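Local structure of TipC2 (Streptococcus intermedius B196, 6DHX) at residues Gln17-Asn20 with Ile21-Ile25; Lys109-Arg112 with Gln113-Thr116. The protein probably acts as an immunity protein, an antitoxin that neutralises an antibacterial toxin exported through a type VII secretion system. All blocks are in the same frame, centred on the assembly; numbering follows the deposited sequence.

Contact 1 of 2, residues Gln17-Asn20 with Ile21-Ile25; sequences QPKN and IFDEI
The side chains of Asn20 and Asp23 cross at about a right angle, but carboxamide and carboxylate are turned only 29° from each other, where Asn20 forms the N-cap of helix 21-32. The other flat group, the Phe22 ring, has Ile21 CG2 over the centre of one face, 3.7 Å above the plane, and meets Tyr183 edge-to-face.

Asn20 OD1 faces the start of the helix and receives two backbone N-H groups. The bond from Asp23 N is short and nearly straight (2.8 Å, 167°), although the donor is tilted out of the amide plane; the one from Phe22 N, 2.9 Å to Asn20 OD1, is bent and weak. Asn20 reaches these donors because its CG sits between the backbone N and the carbonyl carbon (chi1 58°). Its ND2 is held from elsewhere, by Gln185 O and Tyr110 OH. Asn20 O opens the first helical turn by accepting from Glu24 N at 3.1 Å.

Asp23 in turn reaches back past the cap: Asp23 OD2 accepts from Lys19 N at 2.9 Å with its anti lone pair, the one away from OD1. That carboxylate is also tied to the side chains of Arg112 and Arg115. Pro18 completes the wrap around the first turn, its ring lying alongside the helix, with Pro18 CB 3.6 Å from Asp23 CB and 4.0 Å from Glu24 CB.

Contact 2 of 2, residues Lys109-Arg112 with Gln113-Thr116; sequences KYTR and QDRT. With SO4 (sulfate ion), chain D.
Thr111 stands opposite both Arg115 and Thr116, a G1 beta bulge at the tip of the hairpin that joins strands 102-111 and 116-127. Two backbone hydrogen bonds close the pair: Thr111 N to Thr116 O at 2.8 Å, and the longer Thr116 N to Thr111 O at 3.3 Å. Inside the turn Arg115 N makes a weak bond to Arg112 O; Arg115 takes the positive phi (42°) of the first bulge position, after the chain has reversed through Arg112-Asp114. Tyr110 CA adds a CA-H...O contact to Thr116 O.

Side-chain hydrogen bonds gather on the face that carries Thr111 and Thr116. Thr111 OG1 donates to Asp114 OD1 at 2.6 Å, on the lone pair facing the second oxygen; a water bridges Thr111 OG1 and Asp114 OD2, donating to both. Thr116 OG1 reaches Asp114 O from well above the carbonyl plane.

Packing joins Tyr110 and Arg115, which run side by side in the same direction, with Tyr110 OH 3.4 Å from Arg115 CG. The hydroxyl's polar partner is Asp23.

Among the charges, Arg112 NH1 and Arg115 NH2 come within 4.4 Å, an approach that Asp23, bound to both, probably offsets. A sulfate, probably from the crystallisation liquor, is also held by Asn88 ND2. Bends at chi2 and chi3 bring the Arg112 guanidinium edge to it: NE meets sulfate O1 at 2.9 Å, and NH2 points almost straight (175°) at O4, 2.8 Å away.

Contact 1 comes first along the chain, at the start of helix 21-32; contact 2 follows much later, at the hairpin between two adjacent antiparallel strands of the mixed sheet. Their centres are 11 Å apart, on the same side of the molecule's centre, and they touch directly. Asp23 is one joint between them, its carboxylate set among the polar side chains of the hairpin; its OD1 lies 2.6 Å from Tyr110 OH, a probable hydrogen bond. Phe22 CB packs 3.4 Å from Tyr110 CG, and the Lys19 chain runs against Arg115. The capped helix start is thereby fastened to the hairpin tip, joining the N-terminal helix to the sheet.

Contact 1 of 2, residues Gln17-Asn20 with Ile21-Ile25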
loop_
_atom_site.group_PDB
_atom_site.type_symbol
_atom_site.label_atom_id
_atom_site.label_comp_id
_atom_site.label_asym_id
_atom_site.label_seq_id
_atom_site.Cartn_x
_atom_site.Cartn_y
_atom_site.Cartn_z
ATOM N N GLN A 17 -21.051 8.011 2.438
ATOM C CA GLN A 17 -19.973 8.730 1.775
ATOM C C GLN A 17 -18.627 8.404 2.431
ATOM O O GLN A 17 -18.567 8.172 3.645
ATOM C CB GLN A 17 -20.230 10.236 1.890
ATOM C CG GLN A 17 -21.359 10.704 0.973
ATOM C CD GLN A 17 -21.721 12.154 1.240
ATOM O OE1 GLN A 17 -22.025 12.534 2.379
ATOM N NE2 GLN A 17 -21.671 12.978 0.195
ATOM N N PRO A 18 -17.532 8.473 1.668
ATOM C CA PRO A 18 -16.197 8.300 2.251
ATOM C C PRO A 18 -15.933 9.290 3.373
ATOM O O PRO A 18 -16.322 10.455 3.309
ATOM C CB PRO A 18 -15.252 8.565 1.072
ATOM C CG PRO A 18 -16.145 8.274 -0.164
ATOM C CD PRO A 18 -17.485 8.732 0.216
ATOM N N LYS A 19 -15.268 8.795 4.422
ATOM C CA LYS A 19 -14.904 9.635 5.569
ATOM C C LYS A 19 -13.428 10.030 5.544
ATOM O O LYS A 19 -13.011 10.926 6.316
ATOM C CB LYS A 19 -15.241 8.918 6.901
ATOM C CG LYS A 19 -16.751 8.782 7.210
ATOM C CD LYS A 19 -17.003 8.566 8.710
ATOM C CE LYS A 19 -18.467 8.246 9.034
ATOM N NZ LYS A 19 -18.758 8.400 10.538
ATOM N N ASN A 20 -12.656 9.428 4.659
ATOM C CA ASN A 20 -11.240 9.712 4.496
ATOM C C ASN A 20 -10.805 9.260 3.103
ATOM O O ASN A 20 -11.563 8.623 2.354
ATOM C CB ASN A 20 -10.417 8.991 5.586
ATOM C CG ASN A 20 -10.651 7.511 5.550
ATOM O OD1 ASN A 20 -10.312 6.868 4.557
ATOM N ND2 ASN A 20 -11.267 6.963 6.615
ATOM N N ILE A 21 -9.538 9.545 2.777
ATOM C CA ILE A 21 -9.058 9.307 1.428
ATOM C C ILE A 21 -8.995 7.826 1.110
ATOM O O ILE A 21 -9.140 7.440 -0.063
ATOM C CB ILE A 21 -7.678 9.981 1.219
ATOM C CG1 ILE A 21 -7.312 9.976 -0.257
ATOM C CG2 ILE A 21 -6.578 9.284 2.109
ATOM C CD1 ILE A 21 -6.177 10.992 -0.594
ATOM N N PHE A 22 -8.807 6.967 2.115
ATOM C CA PHE A 22 -8.746 5.531 1.858
ATOM C C PHE A 22 -10.138 4.979 1.559
ATOM O O PHE A 22 -10.282 4.126 0.684
ATOM C CB PHE A 22 -8.108 4.795 3.057
ATOM C CG PHE A 22 -6.746 5.383 3.397
ATOM C CD1 PHE A 22 -5.662 5.156 2.534
ATOM C CD2 PHE A 22 -6.603 6.252 4.448
ATOM C CE1 PHE A 22 -4.424 5.778 2.754
ATOM C CE2 PHE A 22 -5.351 6.894 4.686
ATOM C CZ PHE A 22 -4.272 6.642 3.828
ATOM N N ASP A 23 -11.162 5.442 2.287
ATOM C CA ASP A 23 -12.544 5.115 1.900
ATOM C C ASP A 23 -12.805 5.531 0.456
ATOM O O ASP A 23 -13.533 4.861 -0.280
ATOM C CB ASP A 23 -13.576 5.861 2.754
ATOM C CG ASP A 23 -13.733 5.320 4.162
ATOM O OD1 ASP A 23 -13.435 4.144 4.463
ATOM O OD2 ASP A 23 -14.228 6.120 5.010
ATOM N N GLU A 24 -12.329 6.708 0.074
ATOM C CA GLU A 24 -12.612 7.200 -1.263
ATOM C C GLU A 24 -12.009 6.270 -2.318
ATOM O O GLU A 24 -12.681 5.862 -3.280
ATOM C CB GLU A 24 -12.063 8.631 -1.337
ATOM C CG GLU A 24 -12.429 9.425 -2.498
ATOM C CD GLU A 24 -11.776 10.804 -2.391
ATOM O OE1 GLU A 24 -10.567 10.867 -2.701
ATOM O OE2 GLU A 24 -12.472 11.767 -1.978
ATOM N N ILE A 25 -10.751 5.886 -2.131
ATOM C CA ILE A 25 -10.106 4.929 -3.033
ATOM C C ILE A 25 -10.839 3.585 -3.029
ATOM O O ILE A 25 -11.093 3.007 -4.100
ATOM C CB ILE A 25 -8.624 4.733 -2.662
ATOM C CG1 ILE A 25 -7.833 6.047 -2.844
ATOM C CG2 ILE A 25 -8.008 3.613 -3.541
ATOM C CD1 ILE A 25 -6.404 6.037 -2.099
#

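Contact 2 of 2, residues Lys109-Arg112 with Gln113-Thr116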
loop_
_atom_site.group_PDB
_atom_site.type_symbol
_atom_site.label_atom_id
_atom_site.label_comp_id
_atom_site.label_asym_id
_atom_site.label_seq_id
_atom_site.Cartn_x
_atom_site.Cartn_y
_atom_site.Cartn_z
ATOM N N LYS A 109 -2.042 -0.851 5.667
ATOM C CA LYS A 109 -3.305 -1.548 5.463
ATOM C C LYS A 109 -4.433 -0.730 6.080
ATOM O O LYS A 109 -4.428 -0.503 7.285
ATOM C CB LYS A 109 -3.247 -2.935 6.100
ATOM C CG LYS A 109 -4.548 -3.720 5.840
ATOM C CD LYS A 109 -4.298 -5.191 6.222
ATOM C CE LYS A 109 -5.564 -6.031 6.363
ATOM N NZ LYS A 109 -5.329 -7.481 6.858
ATOM N N TYR A 110 -5.409 -0.332 5.259
ATOM C CA TYR A 110 -6.560 0.405 5.750
ATOM C C TYR A 110 -7.740 -0.555 5.863
ATOM O O TYR A 110 -8.220 -1.075 4.845
ATOM C CB TYR A 110 -6.892 1.561 4.818
ATOM C CG TYR A 110 -8.194 2.212 5.210
ATOM C CD1 TYR A 110 -8.227 3.104 6.291
ATOM C CD2 TYR A 110 -9.374 1.927 4.522
ATOM C CE1 TYR A 110 -9.402 3.708 6.654
ATOM C CE2 TYR A 110 -10.579 2.538 4.870
ATOM C CZ TYR A 110 -10.574 3.435 5.945
ATOM O OH TYR A 110 -11.718 4.087 6.369
ATOM N N THR A 111 -8.213 -0.783 7.105
ATOM C CA THR A 111 -9.288 -1.722 7.371
ATOM C C THR A 111 -10.594 -0.932 7.422
ATOM O O THR A 111 -10.692 0.070 8.137
ATOM C CB THR A 111 -9.051 -2.517 8.663
ATOM O OG1 THR A 111 -8.420 -1.700 9.691
ATOM C CG2 THR A 111 -8.085 -3.685 8.335
ATOM N N ARG A 112 -11.549 -1.344 6.594
ATOM C CA ARG A 112 -12.803 -0.604 6.432
ATOM C C ARG A 112 -13.629 -0.594 7.703
ATOM O O ARG A 112 -14.274 0.415 8.021
ATOM C CB ARG A 112 -13.636 -1.240 5.303
ATOM C CG ARG A 112 -13.045 -0.866 3.922
ATOM C CD ARG A 112 -13.624 0.475 3.455
ATOM N NE ARG A 112 -15.048 0.385 3.114
ATOM C CZ ARG A 112 -15.777 1.424 2.719
ATOM N NH1 ARG A 112 -15.211 2.643 2.676
ATOM N NH2 ARG A 112 -17.084 1.219 2.349
ATOM N N GLN A 113 -13.679 -1.715 8.409
ATOM C CA GLN A 113 -14.668 -1.835 9.478
ATOM C C GLN A 113 -14.347 -0.987 10.710
ATOM O O GLN A 113 -15.271 -0.713 11.484
ATOM C CB GLN A 113 -14.888 -3.293 9.905
ATOM C CG GLN A 113 -15.449 -4.182 8.726
ATOM C CD GLN A 113 -16.619 -3.517 8.001
ATOM O OE1 GLN A 113 -17.597 -3.150 8.618
ATOM N NE2 GLN A 113 -16.479 -3.304 6.711
ATOM N N ASP A 114 -13.100 -0.542 10.889
ATOM C CA ASP A 114 -12.736 0.286 12.030
ATOM C C ASP A 114 -12.044 1.559 11.559
ATOM O O ASP A 114 -11.437 2.278 12.385
ATOM C CB ASP A 114 -11.866 -0.505 13.017
ATOM C CG ASP A 114 -10.583 -1.026 12.375
ATOM O OD1 ASP A 114 -10.322 -0.713 11.192
ATOM O OD2 ASP A 114 -9.836 -1.748 13.075
ATOM N N ARG A 115 -12.139 1.861 10.251
ATOM C CA ARG A 115 -11.546 3.049 9.637
ATOM C C ARG A 115 -10.140 3.303 10.165
ATOM O O ARG A 115 -9.825 4.375 10.682
ATOM C CB ARG A 115 -12.455 4.277 9.858
ATOM C CG ARG A 115 -13.791 4.132 9.056
ATOM C CD ARG A 115 -14.633 5.440 8.998
ATOM N NE ARG A 115 -16.093 5.186 8.683
ATOM C CZ ARG A 115 -16.599 4.951 7.461
ATOM N NH1 ARG A 115 -17.904 4.757 7.314
ATOM N NH2 ARG A 115 -15.826 4.894 6.370
ATOM N N THR A 116 -9.295 2.279 10.090
ATOM C CA THR A 116 -7.967 2.368 10.698
ATOM C C THR A 116 -6.918 2.082 9.639
ATOM O O THR A 116 -7.052 1.113 8.881
ATOM C CB THR A 116 -7.845 1.363 11.864
ATOM O OG1 THR A 116 -8.747 1.738 12.929
ATOM C CG2 THR A 116 -6.397 1.373 12.436
HETATM S S SO4 D . -18.072 -1.996 3.586
HETATM O O1 SO4 D . -16.661 -1.886 3.910
HETATM O O2 SO4 D . -18.883 -1.338 4.579
HETATM O O3 SO4 D . -18.392 -3.410 3.476
HETATM O O4 SO4 D . -18.309 -1.291 2.379
HETATM O O HOH W 1 -7.475 -2.906 12.433
#